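Local coordinates for Slr1438 protein (Synechocystis sp., PDB 3K25) that probably binds carbohydrate and may act as an isomerase of the aldose 1-epimerase family, although its actual function remains unknown, at residues R115-D120 / A129-F134; W38-Q43 / Q139-R144; E171-T176 / Q198-S203. All coordinates share one frame; numbering follows the deposited sequence.

Contact 1: R115-D120 / A129-F134; sequences RLSHND and AFELVF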
# COMPACT_ATOMS: atom_id res chain seq x y z
N ARG A 115 -4.95 14.06 -4.32
CA ARG A 115 -5.19 13.81 -5.73
C ARG A 115 -3.93 13.58 -6.55
O ARG A 115 -2.92 14.30 -6.42
CB ARG A 115 -5.97 14.97 -6.34
CG ARG A 115 -5.94 15.04 -7.86
CD ARG A 115 -6.75 16.25 -8.32
NE ARG A 115 -6.85 16.32 -9.78
CZ ARG A 115 -5.99 16.95 -10.56
NH1 ARG A 115 -4.95 17.59 -10.04
NH2 ARG A 115 -6.18 16.94 -11.87
N LEU A 116 -4.00 12.56 -7.40
CA LEU A 116 -2.92 12.22 -8.30
C LEU A 116 -3.49 12.15 -9.71
O LEU A 116 -4.34 11.31 -10.02
CB LEU A 116 -2.29 10.88 -7.94
CG LEU A 116 -1.19 10.48 -8.94
CD1 LEU A 116 -0.26 11.67 -9.20
CD2 LEU A 116 -0.42 9.29 -8.37
N SER A 117 -3.01 13.05 -10.55
CA SER A 117 -3.46 13.13 -11.92
C SER A 117 -2.39 12.71 -12.91
O SER A 117 -1.19 12.88 -12.68
CB SER A 117 -3.87 14.57 -12.26
OG SER A 117 -4.13 14.72 -13.64
N HIS A 118 -2.85 12.16 -14.02
CA HIS A 118 -1.95 11.76 -15.07
C HIS A 118 -1.25 13.02 -15.62
O HIS A 118 -1.67 14.15 -15.33
CB HIS A 118 -2.76 11.08 -16.18
CG HIS A 118 -3.78 11.98 -16.82
ND1 HIS A 118 -3.46 12.88 -17.81
CD2 HIS A 118 -5.10 12.15 -16.57
CE1 HIS A 118 -4.55 13.56 -18.15
NE2 HIS A 118 -5.55 13.13 -17.41
N ASN A 119 -0.17 12.81 -16.36
CA ASN A 119 0.56 13.90 -17.01
C ASN A 119 1.38 13.36 -18.19
O ASN A 119 1.37 12.16 -18.46
CB ASN A 119 1.46 14.65 -16.00
CG ASN A 119 2.65 13.84 -15.52
OD1 ASN A 119 3.11 12.92 -16.19
ND2 ASN A 119 3.18 14.22 -14.37
N ASP A 120 2.08 14.23 -18.90
CA ASP A 120 2.86 13.80 -20.07
C ASP A 120 3.83 12.67 -19.78
O ASP A 120 3.95 11.74 -20.57
CB ASP A 120 3.65 14.96 -20.68
CG ASP A 120 2.76 16.10 -21.14
OD1 ASP A 120 1.62 15.84 -21.59
OD2 ASP A 120 3.22 17.26 -21.07
N ALA A 129 -5.68 8.54 -19.45
CA ALA A 129 -5.93 9.78 -18.71
C ALA A 129 -6.55 9.52 -17.35
O ALA A 129 -7.71 9.88 -17.09
CB ALA A 129 -6.84 10.69 -19.54
N PHE A 130 -5.78 8.91 -16.46
CA PHE A 130 -6.27 8.58 -15.12
C PHE A 130 -6.29 9.74 -14.14
O PHE A 130 -5.55 10.72 -14.27
CB PHE A 130 -5.42 7.44 -14.52
CG PHE A 130 -4.12 7.91 -13.92
CD1 PHE A 130 -4.08 8.42 -12.62
CD2 PHE A 130 -2.95 7.91 -14.68
CE1 PHE A 130 -2.90 8.93 -12.08
CE2 PHE A 130 -1.76 8.41 -14.16
CZ PHE A 130 -1.72 8.92 -12.85
N GLU A 131 -7.15 9.61 -13.14
CA GLU A 131 -7.24 10.59 -12.07
C GLU A 131 -7.64 9.85 -10.80
O GLU A 131 -8.68 9.20 -10.75
CB GLU A 131 -8.25 11.71 -12.37
CG GLU A 131 -8.10 12.86 -11.36
CD GLU A 131 -8.79 14.15 -11.77
OE1 GLU A 131 -10.03 14.18 -11.75
OE2 GLU A 131 -8.08 15.13 -12.12
N LEU A 132 -6.80 9.95 -9.78
CA LEU A 132 -7.05 9.28 -8.52
C LEU A 132 -7.25 10.28 -7.39
O LEU A 132 -6.48 11.23 -7.27
CB LEU A 132 -5.87 8.38 -8.15
CG LEU A 132 -5.67 6.98 -8.73
CD1 LEU A 132 -6.06 6.93 -10.20
CD2 LEU A 132 -4.20 6.60 -8.54
N VAL A 133 -8.28 10.06 -6.58
CA VAL A 133 -8.52 10.89 -5.41
C VAL A 133 -8.68 9.90 -4.27
O VAL A 133 -9.61 9.09 -4.26
CB VAL A 133 -9.80 11.77 -5.52
CG1 VAL A 133 -9.64 12.84 -6.59
CG2 VAL A 133 -10.99 10.90 -5.82
N PHE A 134 -7.75 9.93 -3.33
CA PHE A 134 -7.80 9.03 -2.19
C PHE A 134 -8.16 9.84 -0.97
O PHE A 134 -7.73 10.99 -0.82
CB PHE A 134 -6.44 8.35 -1.95
CG PHE A 134 -6.08 7.28 -2.97
CD1 PHE A 134 -6.78 7.17 -4.18
CD2 PHE A 134 -5.02 6.41 -2.73
CE1 PHE A 134 -6.41 6.22 -5.13
CE2 PHE A 134 -4.64 5.45 -3.67
CZ PHE A 134 -5.33 5.35 -4.88
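Extended torsions bring R115 and E131 together: each places CG anti to the backbone N (chi1 163° in R115, -168° in E131), and each chain then runs on outstretched, the arginine as far as NE. They meet diagonally, R115 standing opposite V133 and E131 opposite S117, and one carboxylate oxygen takes the whole grip. R115 NE reaches E131 OE2 at 2.9 Å and R115 NH2 reaches the same OE2 at 2.6 Å, a side-on salt bridge. OE2 lies in the guanidinium plane, but the carboxylate is turned 71° against that plane, and NE approaches OE2 from above the carboxylate, whereas NH2 comes nearly in line with the C-O bond. CB of S117 rests over one guanidinium face, and NH1 forms a second salt bridge with E100. Replacing R115 by a leucine would probably leave the carboxylates of E131 and E100 without the positive charge that both of them meet. The setting is a pair of neighbouring antiparallel strands, 110-117 and 130-139, in one of the large sheets of a beta-sandwich of the galactose mutarotase type. L116 and L132 form a hydrogen-bonded pair: L116 N donates to L132 O at 2.8 Å, and L132 N returns the bond to L116 O at 2.8 Å. Their side chains leave the sheet by the face opposite to that of the salt bridge, and there L116 CG meets the edge of the F130 ring, 3.9 Å from its CE1. H118 CB comes over a face of that same ring, 3.9 Å from the F130 ring centroid, as a CH-pi contact. F68 adds an edge-to-face neighbour to F130, while T122 of the short helix 120-123, which lies in the connection between the strands, also touches it.

Contact 2: W38-Q43 / Q139-R144; sequences WTVQGQ and QGHSLR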
# COMPACT_ATOMS: atom_id res chain seq x y z
N TRP A 38 2.19 5.89 11.96
CA TRP A 38 0.88 5.88 12.61
C TRP A 38 1.02 5.34 14.03
O TRP A 38 1.61 4.28 14.24
CB TRP A 38 -0.08 5.01 11.80
CG TRP A 38 -1.43 4.74 12.43
CD1 TRP A 38 -2.06 5.49 13.38
CD2 TRP A 38 -2.33 3.68 12.09
NE1 TRP A 38 -3.30 4.96 13.66
CE2 TRP A 38 -3.50 3.85 12.88
CE3 TRP A 38 -2.28 2.60 11.20
CZ2 TRP A 38 -4.60 2.98 12.80
CZ3 TRP A 38 -3.37 1.73 11.12
CH2 TRP A 38 -4.52 1.94 11.92
N THR A 39 0.52 6.09 15.02
CA THR A 39 0.58 5.66 16.42
C THR A 39 -0.74 5.75 17.16
O THR A 39 -1.51 6.70 17.01
CB THR A 39 1.61 6.46 17.27
OG1 THR A 39 1.23 7.84 17.31
CG2 THR A 39 2.99 6.31 16.70
N VAL A 40 -0.99 4.72 17.97
CA VAL A 40 -2.19 4.61 18.78
C VAL A 40 -1.72 4.48 20.22
O VAL A 40 -1.09 3.50 20.60
CB VAL A 40 -2.99 3.37 18.39
CG1 VAL A 40 -3.89 3.69 17.22
CG2 VAL A 40 -2.03 2.25 17.99
N GLN A 41 -2.04 5.49 21.03
CA GLN A 41 -1.63 5.50 22.42
C GLN A 41 -0.12 5.56 22.50
O GLN A 41 0.48 5.08 23.46
CB GLN A 41 -2.14 4.25 23.15
CG GLN A 41 -3.65 4.13 23.16
CD GLN A 41 -4.12 2.93 23.94
OE1 GLN A 41 -3.75 1.79 23.65
NE2 GLN A 41 -4.96 3.17 24.94
N GLY A 42 0.50 6.12 21.47
CA GLY A 42 1.95 6.26 21.46
C GLY A 42 2.74 5.07 20.94
O GLY A 42 3.96 5.17 20.76
N GLN A 43 2.07 3.95 20.71
CA GLN A 43 2.77 2.78 20.20
C GLN A 43 2.71 2.76 18.66
O GLN A 43 1.65 2.98 18.06
CB GLN A 43 2.15 1.51 20.80
CG GLN A 43 0.67 1.36 20.53
CD GLN A 43 0.01 0.35 21.45
OE1 GLN A 43 0.47 -0.79 21.58
NE2 GLN A 43 -1.08 0.75 22.09
N GLN A 139 -9.75 7.61 12.64
CA GLN A 139 -10.65 7.67 13.79
C GLN A 139 -10.34 6.53 14.74
O GLN A 139 -9.95 5.44 14.32
CB GLN A 139 -12.12 7.56 13.41
CG GLN A 139 -12.93 7.01 14.61
CD GLN A 139 -14.39 6.70 14.31
OE1 GLN A 139 -14.72 6.12 13.27
NE2 GLN A 139 -15.27 7.08 15.24
N GLY A 140 -10.57 6.78 16.02
CA GLY A 140 -10.35 5.78 17.04
C GLY A 140 -9.09 4.98 16.83
O GLY A 140 -7.99 5.52 16.89
N HIS A 141 -9.24 3.68 16.57
CA HIS A 141 -8.08 2.83 16.38
C HIS A 141 -7.95 2.28 14.97
O HIS A 141 -7.42 1.19 14.76
CB HIS A 141 -8.12 1.68 17.39
CG HIS A 141 -7.88 2.10 18.81
ND1 HIS A 141 -6.64 2.52 19.26
CD2 HIS A 141 -8.72 2.20 19.86
CE1 HIS A 141 -6.73 2.84 20.54
NE2 HIS A 141 -7.98 2.66 20.93
N SER A 142 -8.42 3.04 13.99
CA SER A 142 -8.33 2.56 12.63
C SER A 142 -8.02 3.62 11.58
O SER A 142 -8.20 4.82 11.81
CB SER A 142 -9.63 1.84 12.25
OG SER A 142 -10.71 2.75 12.11
N LEU A 143 -7.56 3.14 10.43
CA LEU A 143 -7.25 3.99 9.29
C LEU A 143 -7.96 3.43 8.07
O LEU A 143 -7.77 2.27 7.71
CB LEU A 143 -5.75 4.02 9.00
CG LEU A 143 -5.45 4.79 7.71
CD1 LEU A 143 -6.16 6.13 7.69
CD2 LEU A 143 -3.96 4.97 7.61
N ARG A 144 -8.78 4.27 7.45
CA ARG A 144 -9.54 3.88 6.27
C ARG A 144 -9.09 4.76 5.12
O ARG A 144 -8.95 5.97 5.28
CB ARG A 144 -11.04 4.08 6.51
CG ARG A 144 -11.93 3.58 5.38
CD ARG A 144 -13.39 4.00 5.56
NE ARG A 144 -14.30 3.28 4.66
CZ ARG A 144 -14.51 1.97 4.72
NH1 ARG A 144 -13.88 1.24 5.64
NH2 ARG A 144 -15.34 1.38 3.86
O HOH W 1 -6.30 5.17 14.52
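W38 presents a face of its indole to L143, the chief encounter between two beta hairpins that belong to different sheets, one four-stranded and one eight-stranded. The first hairpin joins strand 34-40 to strand 43-44 through a type I' turn from V40 to Q43; the other joins strands 130-139 and 142-151 through G140 and H141. L143 CB stands over the six-membered ring of W38, 4.0 Å from its centroid and 19° off the ring normal, a CH-pi contact in which the aliphatic carbon is shifted toward the rim. Having CG anti to the backbone N (chi1 172°) carries the indole of W38 over to strand 142-151, where CZ2 passes 3.7 Å from S142 C. F284 of strand 276-287 and L138 also pack on W38, so the indole lies among several strands. The second pair is turned quite differently: V40 meets the imidazole of H141 at its edge, with V40 CG1 lying 3.6 Å from H141 ND1. No direct hydrogen bond joins 38-43 to 139-144, but a water links them, weakly on the W38 side. It accepts a weak bond from NE1 of W38, at 3.1 Å from the water O, and donates to O of G140 at 2.9 Å, a carbonyl that also takes a bond from the S21 hydroxyl.

Contact 3: E171-T176 / Q198-S203; sequences EKLGIT and QLNLTS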
# COMPACT_ATOMS: atom_id res chain seq x y z
N GLU A 171 8.76 -9.28 17.50
CA GLU A 171 8.71 -10.69 17.86
C GLU A 171 7.80 -11.42 16.89
O GLU A 171 6.61 -11.57 17.14
CB GLU A 171 8.19 -10.85 19.29
CG GLU A 171 8.97 -10.07 20.34
CD GLU A 171 10.46 -10.37 20.30
OE1 GLU A 171 10.83 -11.56 20.30
OE2 GLU A 171 11.26 -9.41 20.29
N LYS A 172 8.38 -11.90 15.79
CA LYS A 172 7.63 -12.60 14.75
C LYS A 172 7.19 -14.02 15.10
O LYS A 172 6.15 -14.49 14.62
CB LYS A 172 8.46 -12.62 13.46
CG LYS A 172 8.85 -11.24 12.96
CD LYS A 172 9.70 -11.33 11.70
CE LYS A 172 10.13 -9.96 11.19
NZ LYS A 172 11.01 -10.09 9.99
N LEU A 173 7.96 -14.69 15.94
CA LEU A 173 7.65 -16.06 16.33
C LEU A 173 6.24 -16.22 16.92
O LEU A 173 5.51 -17.13 16.55
CB LEU A 173 8.68 -16.56 17.34
CG LEU A 173 8.67 -18.06 17.62
CD1 LEU A 173 8.93 -18.82 16.32
CD2 LEU A 173 9.72 -18.41 18.65
N GLY A 174 5.86 -15.32 17.82
CA GLY A 174 4.55 -15.42 18.44
C GLY A 174 3.38 -14.94 17.59
O GLY A 174 2.23 -14.99 18.03
N ILE A 175 3.68 -14.49 16.38
CA ILE A 175 2.64 -13.98 15.48
C ILE A 175 1.60 -15.03 15.07
O ILE A 175 1.93 -16.08 14.53
CB ILE A 175 3.27 -13.38 14.19
CG1 ILE A 175 4.18 -12.21 14.55
CG2 ILE A 175 2.17 -12.90 13.24
CD1 ILE A 175 3.46 -11.06 15.26
N THR A 176 0.34 -14.71 15.34
CA THR A 176 -0.78 -15.57 14.97
C THR A 176 -1.32 -15.02 13.64
O THR A 176 -1.62 -13.83 13.55
CB THR A 176 -1.90 -15.50 16.03
OG1 THR A 176 -1.45 -16.12 17.24
CG2 THR A 176 -3.15 -16.21 15.54
N GLN A 198 -0.74 -21.17 9.14
CA GLN A 198 0.38 -20.69 9.93
C GLN A 198 1.64 -20.69 9.08
O GLN A 198 1.65 -21.24 7.97
CB GLN A 198 0.57 -21.56 11.17
CG GLN A 198 0.96 -22.99 10.88
CD GLN A 198 0.86 -23.85 12.12
OE1 GLN A 198 1.38 -24.96 12.17
NE2 GLN A 198 0.18 -23.33 13.14
N LEU A 199 2.71 -20.09 9.59
CA LEU A 199 3.95 -20.02 8.83
C LEU A 199 5.06 -19.45 9.70
O LEU A 199 4.79 -18.74 10.67
CB LEU A 199 3.76 -19.12 7.61
CG LEU A 199 4.37 -19.59 6.30
CD1 LEU A 199 4.14 -18.52 5.24
CD2 LEU A 199 5.86 -19.89 6.48
N ASN A 200 6.31 -19.76 9.35
CA ASN A 200 7.45 -19.25 10.10
C ASN A 200 7.86 -17.89 9.56
O ASN A 200 8.60 -17.79 8.57
CB ASN A 200 8.64 -20.22 10.01
CG ASN A 200 9.84 -19.75 10.81
OD1 ASN A 200 9.74 -19.50 12.01
ND2 ASN A 200 10.98 -19.61 10.14
N LEU A 201 7.38 -16.84 10.22
CA LEU A 201 7.68 -15.46 9.83
C LEU A 201 9.08 -15.07 10.29
O LEU A 201 9.50 -13.93 10.11
CB LEU A 201 6.63 -14.52 10.42
CG LEU A 201 5.20 -14.79 9.94
CD1 LEU A 201 4.21 -14.00 10.78
CD2 LEU A 201 5.07 -14.42 8.47
N THR A 202 9.78 -16.02 10.88
CA THR A 202 11.14 -15.80 11.35
C THR A 202 12.12 -16.18 10.23
O THR A 202 13.31 -15.87 10.29
CB THR A 202 11.43 -16.64 12.63
OG1 THR A 202 10.66 -16.14 13.73
CG2 THR A 202 12.91 -16.58 12.99
N SER A 203 11.60 -16.83 9.19
CA SER A 203 12.41 -17.25 8.05
C SER A 203 13.20 -16.07 7.48
O SER A 203 12.82 -14.92 7.67
CB SER A 203 11.52 -17.83 6.95
OG SER A 203 12.21 -17.89 5.72
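NZ of K172 is hydrogen-bonded to two groups, OG1 of T244 and the carbonyl O of K248, and on the way to them the lysine runs its methylenes past L201. The chain is extended beyond CG, chi2 179°, and its aliphatic part flanks the L201 backbone carbonyl, while K172 CB and L201 CB face each other at 4.0 Å. Beyond this pair, L201 sends CD1 against I175, whose CG2 branch does the touching; the two side chains cross at about a right angle. L173 and T202 brush at the exposed margin, L173 CD1 lying 4.1 Å from T202 OG1. Both loops are folded by type I turns, K172 to I175 and N200 to S203, the first closed by I175 N to K172 O at 3.0 Å. They meet at the edge of the beta-sandwich: I175 also packs on F220 of one sheet, L201 on L206 of the other, and both touch L251. With no hydrogen bond spanning the two segments, the chemistry implies that the fit probably rests mainly on van der Waals contact of aliphatic groups with one another and with the L201 carbonyl, rather than on directional bonds.

From the N terminus, the chain first enters contact 2 with 38-43 and leaves it open for 95 residues. Within that span contact 1 opens at 115-120 and closes at 129-134, after only eight intervening residues, so it is nested inside the loop that 139-144 then completes. Contact 3 follows in series, 198-203 returning to 171-176 across 21 residues; no contact crosses another. Contact 1 joins adjacent strands within one eight-stranded sheet, contact 2 sets a hairpin of the four-stranded sheet against that same sheet, and contact 3 joins the loop before strand 176-178, at its edge, to the loop before strand 205-210 of the other eight-stranded sheet. Contact 3 lies across the chain's centre from contact 1.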